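Local coordinates for RmpD (Hexulose-6-phosphate synthase) (PDB 3EXT), which belongs to the orotidine 5'-phosphate decarboxylase / HUMPS family of TIM-barrel proteins and carries a magnesium ion bound by acidic side chains, at residues L5-V10 with V31-A36; A36-L41 with D64-D69. One frame throughout, in Å; residues are numbered along the deposited sequence.

Interaction 1: residues L5-V10 with V31-A36; sequences LPNLQV and VDVIEA. With MG (magnesium ion), chain B.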
loop_
_atom_site.group_PDB
_atom_site.type_symbol
_atom_site.label_atom_id
_atom_site.label_comp_id
_atom_site.label_asym_id
_atom_site.label_seq_id
_atom_site.Cartn_x
_atom_site.Cartn_y
_atom_site.Cartn_z
ATOM N N LEU A 5 22.764 4.268 19.401
ATOM C CA LEU A 5 22.582 2.830 19.234
ATOM C C LEU A 5 21.489 2.569 18.160
ATOM O O LEU A 5 20.723 3.485 17.830
ATOM C CB LEU A 5 22.147 2.199 20.549
ATOM C CG LEU A 5 23.094 2.218 21.746
ATOM C CD1 LEU A 5 22.318 1.832 23.002
ATOM C CD2 LEU A 5 24.254 1.306 21.512
ATOM N N PRO A 6 21.493 1.362 17.538
ATOM C CA PRO A 6 20.324 0.962 16.780
ATOM C C PRO A 6 19.048 1.167 17.594
ATOM O O PRO A 6 19.023 0.868 18.794
ATOM C CB PRO A 6 20.581 -0.513 16.510
ATOM C CG PRO A 6 22.072 -0.571 16.318
ATOM C CD PRO A 6 22.578 0.358 17.421
ATOM N N ASN A 7 18.009 1.697 16.931
ATOM C CA ASN A 7 16.697 1.898 17.558
ATOM C C ASN A 7 15.995 0.555 17.680
ATOM O O ASN A 7 16.173 -0.314 16.844
ATOM C CB ASN A 7 15.785 2.786 16.703
ATOM C CG ASN A 7 16.220 4.240 16.605
ATOM O OD1 ASN A 7 16.164 4.848 15.508
ATOM N ND2 ASN A 7 16.546 4.834 17.706
ATOM N N LEU A 8 15.156 0.411 18.706
ATOM C CA LEU A 8 14.123 -0.633 18.723
ATOM C C LEU A 8 12.751 -0.028 18.281
ATOM O O LEU A 8 12.242 0.898 18.893
ATOM C CB LEU A 8 14.048 -1.314 20.098
ATOM C CG LEU A 8 12.973 -2.379 20.338
ATOM C CD1 LEU A 8 13.035 -3.559 19.326
ATOM C CD2 LEU A 8 12.948 -2.835 21.745
ATOM N N GLN A 9 12.173 -0.598 17.235
ATOM C CA GLN A 9 10.875 -0.186 16.671
ATOM C C GLN A 9 9.900 -1.343 16.907
ATOM O O GLN A 9 10.249 -2.501 16.649
ATOM C CB GLN A 9 11.025 0.075 15.186
ATOM C CG GLN A 9 9.689 0.439 14.479
ATOM C CD GLN A 9 9.900 1.030 13.129
ATOM O OE1 GLN A 9 10.853 1.774 12.903
ATOM N NE2 GLN A 9 8.962 0.752 12.205
ATOM N N VAL A 10 8.713 -1.036 17.469
ATOM C CA VAL A 10 7.644 -2.023 17.514
ATOM C C VAL A 10 6.611 -1.773 16.396
ATOM O O VAL A 10 6.052 -0.680 16.299
ATOM C CB VAL A 10 6.948 -2.076 18.889
ATOM C CG1 VAL A 10 6.306 -0.679 19.323
ATOM C CG2 VAL A 10 5.923 -3.251 18.931
ATOM N N VAL A 31 10.764 1.121 23.974
ATOM C CA VAL A 31 11.123 1.161 22.579
ATOM C C VAL A 31 11.398 2.571 22.149
ATOM O O VAL A 31 11.001 3.516 22.781
ATOM C CB VAL A 31 9.997 0.545 21.613
ATOM C CG1 VAL A 31 9.696 -0.917 21.974
ATOM C CG2 VAL A 31 8.731 1.411 21.615
ATOM N N ASP A 32 12.065 2.695 21.028
ATOM C CA ASP A 32 12.438 3.975 20.497
ATOM C C ASP A 32 11.412 4.478 19.454
ATOM O O ASP A 32 11.241 5.688 19.276
ATOM C CB ASP A 32 13.845 3.874 19.874
ATOM C CG ASP A 32 14.893 3.452 20.883
ATOM O OD1 ASP A 32 15.083 4.214 21.856
ATOM O OD2 ASP A 32 15.466 2.353 20.720
ATOM N N VAL A 33 10.726 3.559 18.791
ATOM C CA VAL A 33 9.911 3.945 17.627
ATOM C C VAL A 33 8.704 3.093 17.722
ATOM O O VAL A 33 8.817 1.885 18.023
ATOM C CB VAL A 33 10.595 3.643 16.262
ATOM C CG1 VAL A 33 9.718 4.069 15.091
ATOM C CG2 VAL A 33 12.002 4.286 16.137
ATOM N N ILE A 34 7.539 3.727 17.513
ATOM C CA ILE A 34 6.267 3.030 17.521
ATOM C C ILE A 34 5.665 3.144 16.117
ATOM O O ILE A 34 5.540 4.245 15.564
ATOM C CB ILE A 34 5.319 3.573 18.608
ATOM C CG1 ILE A 34 5.968 3.377 20.022
ATOM C CG2 ILE A 34 3.932 2.905 18.516
ATOM C CD1 ILE A 34 5.115 3.824 21.205
ATOM N N GLU A 35 5.308 2.006 15.523
ATOM C CA GLU A 35 4.839 2.041 14.126
ATOM C C GLU A 35 3.419 1.552 13.984
ATOM O O GLU A 35 3.130 0.424 14.394
ATOM C CB GLU A 35 5.759 1.147 13.287
ATOM C CG GLU A 35 5.171 0.781 11.956
ATOM C CD GLU A 35 5.809 -0.438 11.303
ATOM O OE1 GLU A 35 6.906 -0.924 11.754
ATOM O OE2 GLU A 35 5.195 -0.926 10.327
ATOM N N ALA A 36 2.541 2.349 13.360
ATOM C CA ALA A 36 1.252 1.814 12.845
ATOM C C ALA A 36 1.474 1.045 11.557
ATOM O O ALA A 36 1.723 1.678 10.497
ATOM C CB ALA A 36 0.233 2.925 12.568
HETATM MG MG MG B . 5.800 -2.060 8.641
HETATM O O HOH W 1 7.465 -3.009 9.990
HETATM O O HOH W 2 6.450 -3.434 7.133
HETATM O O HOH W 3 7.513 -0.630 8.030
HETATM O O HOH W 4 4.483 -3.402 8.960
#

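Interaction 2: residues A36-L41 with D64-D69; sequences AGTVCL and DTKCAD. With MG (magnesium ion), chain B.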
loop_
_atom_site.group_PDB
_atom_site.type_symbol
_atom_site.label_atom_id
_atom_site.label_comp_id
_atom_site.label_asym_id
_atom_site.label_seq_id
_atom_site.Cartn_x
_atom_site.Cartn_y
_atom_site.Cartn_z
ATOM N N ALA A 36 2.541 2.349 13.360
ATOM C CA ALA A 36 1.252 1.814 12.845
ATOM C C ALA A 36 1.474 1.045 11.557
ATOM O O ALA A 36 1.723 1.678 10.497
ATOM C CB ALA A 36 0.233 2.925 12.568
ATOM N N GLY A 37 1.328 -0.292 11.633
ATOM C CA GLY A 37 1.671 -1.127 10.497
ATOM C C GLY A 37 0.558 -1.063 9.438
ATOM O O GLY A 37 -0.577 -0.647 9.751
ATOM N N THR A 38 0.889 -1.410 8.193
ATOM C CA THR A 38 -0.040 -1.209 7.052
ATOM C C THR A 38 -1.327 -2.008 7.255
ATOM O O THR A 38 -2.442 -1.560 6.883
ATOM C CB THR A 38 0.584 -1.720 5.724
ATOM O OG1 THR A 38 1.949 -1.341 5.650
ATOM C CG2 THR A 38 -0.149 -1.181 4.400
ATOM N N VAL A 39 -1.175 -3.236 7.783
ATOM C CA VAL A 39 -2.363 -4.086 8.049
ATOM C C VAL A 39 -3.355 -3.364 8.969
ATOM O O VAL A 39 -4.584 -3.362 8.717
ATOM C CB VAL A 39 -1.957 -5.441 8.692
ATOM C CG1 VAL A 39 -3.164 -6.216 9.118
ATOM C CG2 VAL A 39 -1.192 -6.250 7.676
ATOM N N CYS A 40 -2.818 -2.714 10.003
ATOM C CA CYS A 40 -3.634 -2.005 10.981
ATOM C C CYS A 40 -4.265 -0.720 10.352
ATOM O O CYS A 40 -5.437 -0.531 10.441
ATOM C CB CYS A 40 -2.802 -1.686 12.260
ATOM S SG CYS A 40 -3.923 -1.223 13.604
ATOM N N LEU A 41 -3.475 0.116 9.690
ATOM C CA LEU A 41 -3.993 1.337 8.989
ATOM C C LEU A 41 -5.110 1.070 7.956
ATOM O O LEU A 41 -6.108 1.783 7.901
ATOM C CB LEU A 41 -2.807 2.065 8.327
ATOM C CG LEU A 41 -1.731 2.672 9.259
ATOM C CD1 LEU A 41 -0.581 3.314 8.478
ATOM C CD2 LEU A 41 -2.386 3.775 10.163
ATOM N N ASP A 64 3.090 3.354 8.491
ATOM C CA ASP A 64 3.533 2.438 7.440
ATOM C C ASP A 64 2.440 2.275 6.383
ATOM O O ASP A 64 1.720 1.265 6.356
ATOM C CB ASP A 64 3.904 1.085 8.101
ATOM C CG ASP A 64 4.459 0.080 7.138
ATOM O OD1 ASP A 64 4.780 0.402 5.973
ATOM O OD2 ASP A 64 4.524 -1.113 7.539
ATOM N N THR A 65 2.323 3.245 5.476
ATOM C CA THR A 65 1.235 3.232 4.467
ATOM C C THR A 65 1.657 2.514 3.184
ATOM O O THR A 65 0.792 2.175 2.336
ATOM C CB THR A 65 0.875 4.686 4.048
ATOM O OG1 THR A 65 2.070 5.335 3.599
ATOM C CG2 THR A 65 0.248 5.480 5.258
ATOM N N LYS A 66 2.966 2.273 3.028
ATOM C CA LYS A 66 3.533 1.726 1.769
ATOM C C LYS A 66 2.942 2.473 0.578
ATOM O O LYS A 66 2.477 1.861 -0.369
ATOM C CB LYS A 66 3.260 0.229 1.630
ATOM C CG LYS A 66 4.194 -0.604 2.541
ATOM C CD LYS A 66 3.756 -2.045 2.651
ATOM C CE LYS A 66 4.704 -2.868 3.580
ATOM N NZ LYS A 66 4.550 -2.500 5.033
ATOM N N CYS A 67 3.006 3.793 0.630
ATOM C CA CYS A 67 2.395 4.640 -0.406
ATOM C C CYS A 67 2.984 4.325 -1.802
ATOM O O CYS A 67 4.193 4.320 -1.958
ATOM C CB CYS A 67 2.699 6.066 -0.015
ATOM S SG CYS A 67 2.076 7.304 -1.112
ATOM N N ALA A 68 2.126 4.076 -2.806
ATOM C CA ALA A 68 2.542 3.853 -4.195
ATOM C C ALA A 68 2.213 5.030 -5.139
ATOM O O ALA A 68 2.750 5.075 -6.241
ATOM C CB ALA A 68 1.898 2.558 -4.766
ATOM N N ASP A 69 1.317 5.924 -4.714
ATOM C CA ASP A 69 0.750 6.968 -5.551
ATOM C C ASP A 69 0.086 8.024 -4.635
ATOM O O ASP A 69 -0.060 7.790 -3.428
ATOM C CB ASP A 69 -0.299 6.331 -6.489
ATOM C CG ASP A 69 -0.484 7.106 -7.781
ATOM O OD1 ASP A 69 0.109 8.201 -7.924
ATOM O OD2 ASP A 69 -1.215 6.595 -8.662
HETATM MG MG MG B . 5.800 -2.060 8.641
HETATM O O HOH W 2 6.450 -3.434 7.133
HETATM O O HOH W 1 7.465 -3.009 9.990
HETATM O O HOH W 3 7.513 -0.630 8.030
HETATM O O HOH W 4 4.483 -3.402 8.960
#

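Interaction 1: residues L5-V10 with V31-A36
Gln9 and Val33 pair side by side on two parallel strands, and their side chains pack closely inside the barrel: Gln9 OE1 lies 3.4 Å from Val33 CG1. Gln9 runs out extended, CG opposite the backbone N (chi1 177°), and reaches along the strand until NE2 donates to Glu35 OE1 at 2.7 Å. The carboxylate stands almost perpendicular to the amide, 88° between planes; its OE1 lies close to the plane of the Gln9 amide, but the NE2 donor reaches it from above the carboxylate plane. Glu35 OE2 is then turned to the magnesium ion at 2.1 Å, while a water on the metal donates to OE1; both oxygens are thus engaged. The backbone is held as firmly: Leu8 O takes both Asp32 N (2.8 Å) and Val33 N (3.1 Å), Val33 O accepts from Val10 N, and Val10 O accepts from Glu35 N. These are the first two strands of a TIM barrel, joined by helix 17-27 in a beta-alpha-beta crossover, with Gln9, Val33 and Glu35 facing inward. On the other face Val10 CG1 packs on Val31 CG2 at 3.9 Å and, more loosely, on Ile34 CG1; Leu8 touches Phe212 of helix 205-220. The looser side is that of the partly exposed Asn7 and Asp32 side chains. There Asp32 OD2 accepts a nearly straight bond from Leu8 N through its anti lone pair, 2.8 Å long at 171°. The same oxygen makes a salt bridge to Lys213 of the C-terminal helix.

Interaction 2: residues A36-L41 with D64-D69
Ala36 O receives the backbone N-H of Asp64 at 2.9 Å where strand 33-36 ends beside strand 60-67, and the chain then turns at Gly37, the N-cap of helix 38-44. Thr38, in the first turn of that helix, swings OG1 beside its own backbone N (chi1 -42°) and donates to Asp64 O at 2.7 Å, from above the carbonyl plane. The same hydroxyl accepts from Lys66 NZ at 2.9 Å, the two side chains crossing at about a right angle. These groups lie at the C-terminal ends of the barrel strands, beside a magnesium ion, where TIM-barrel proteins characteristically place their active sites. Asp64 extends toward the ion, bringing OD2 to the metal at 1.9 Å; OD1 is held by Thr87 of the next strand. Bent at its last torsion (chi4 71°), Lys66 curls back to form a salt bridge with Asp64 OD2 at 2.9 Å, and NZ also donates to a metal-bound water. Away from the metal, Leu41 CD1 packs against Thr65 CG2 at 4.0 Å, and Thr65 meets Leu42 of the second subunit.

In the fold
From the N terminus, strand 7-12 leads through helix 17-27 into strand 33-36, and interaction 1 closes that first loop, setting the two strands side by side in the barrel. Ala36, shared by both contacts, passes the chain to helix 38-44; interaction 2 then closes the second loop, after helix 47-55, on strand 60-67. The loops follow in series, neither nesting nor crossing, and together tie the first three strands in order. Although their centres are about 17 Å apart, the contacts converge on one magnesium ion, where Glu35 OE2 of interaction 1 and Asp64 OD2 of interaction 2 come within 2.9 Å of each other, their like charges bridged by the metal.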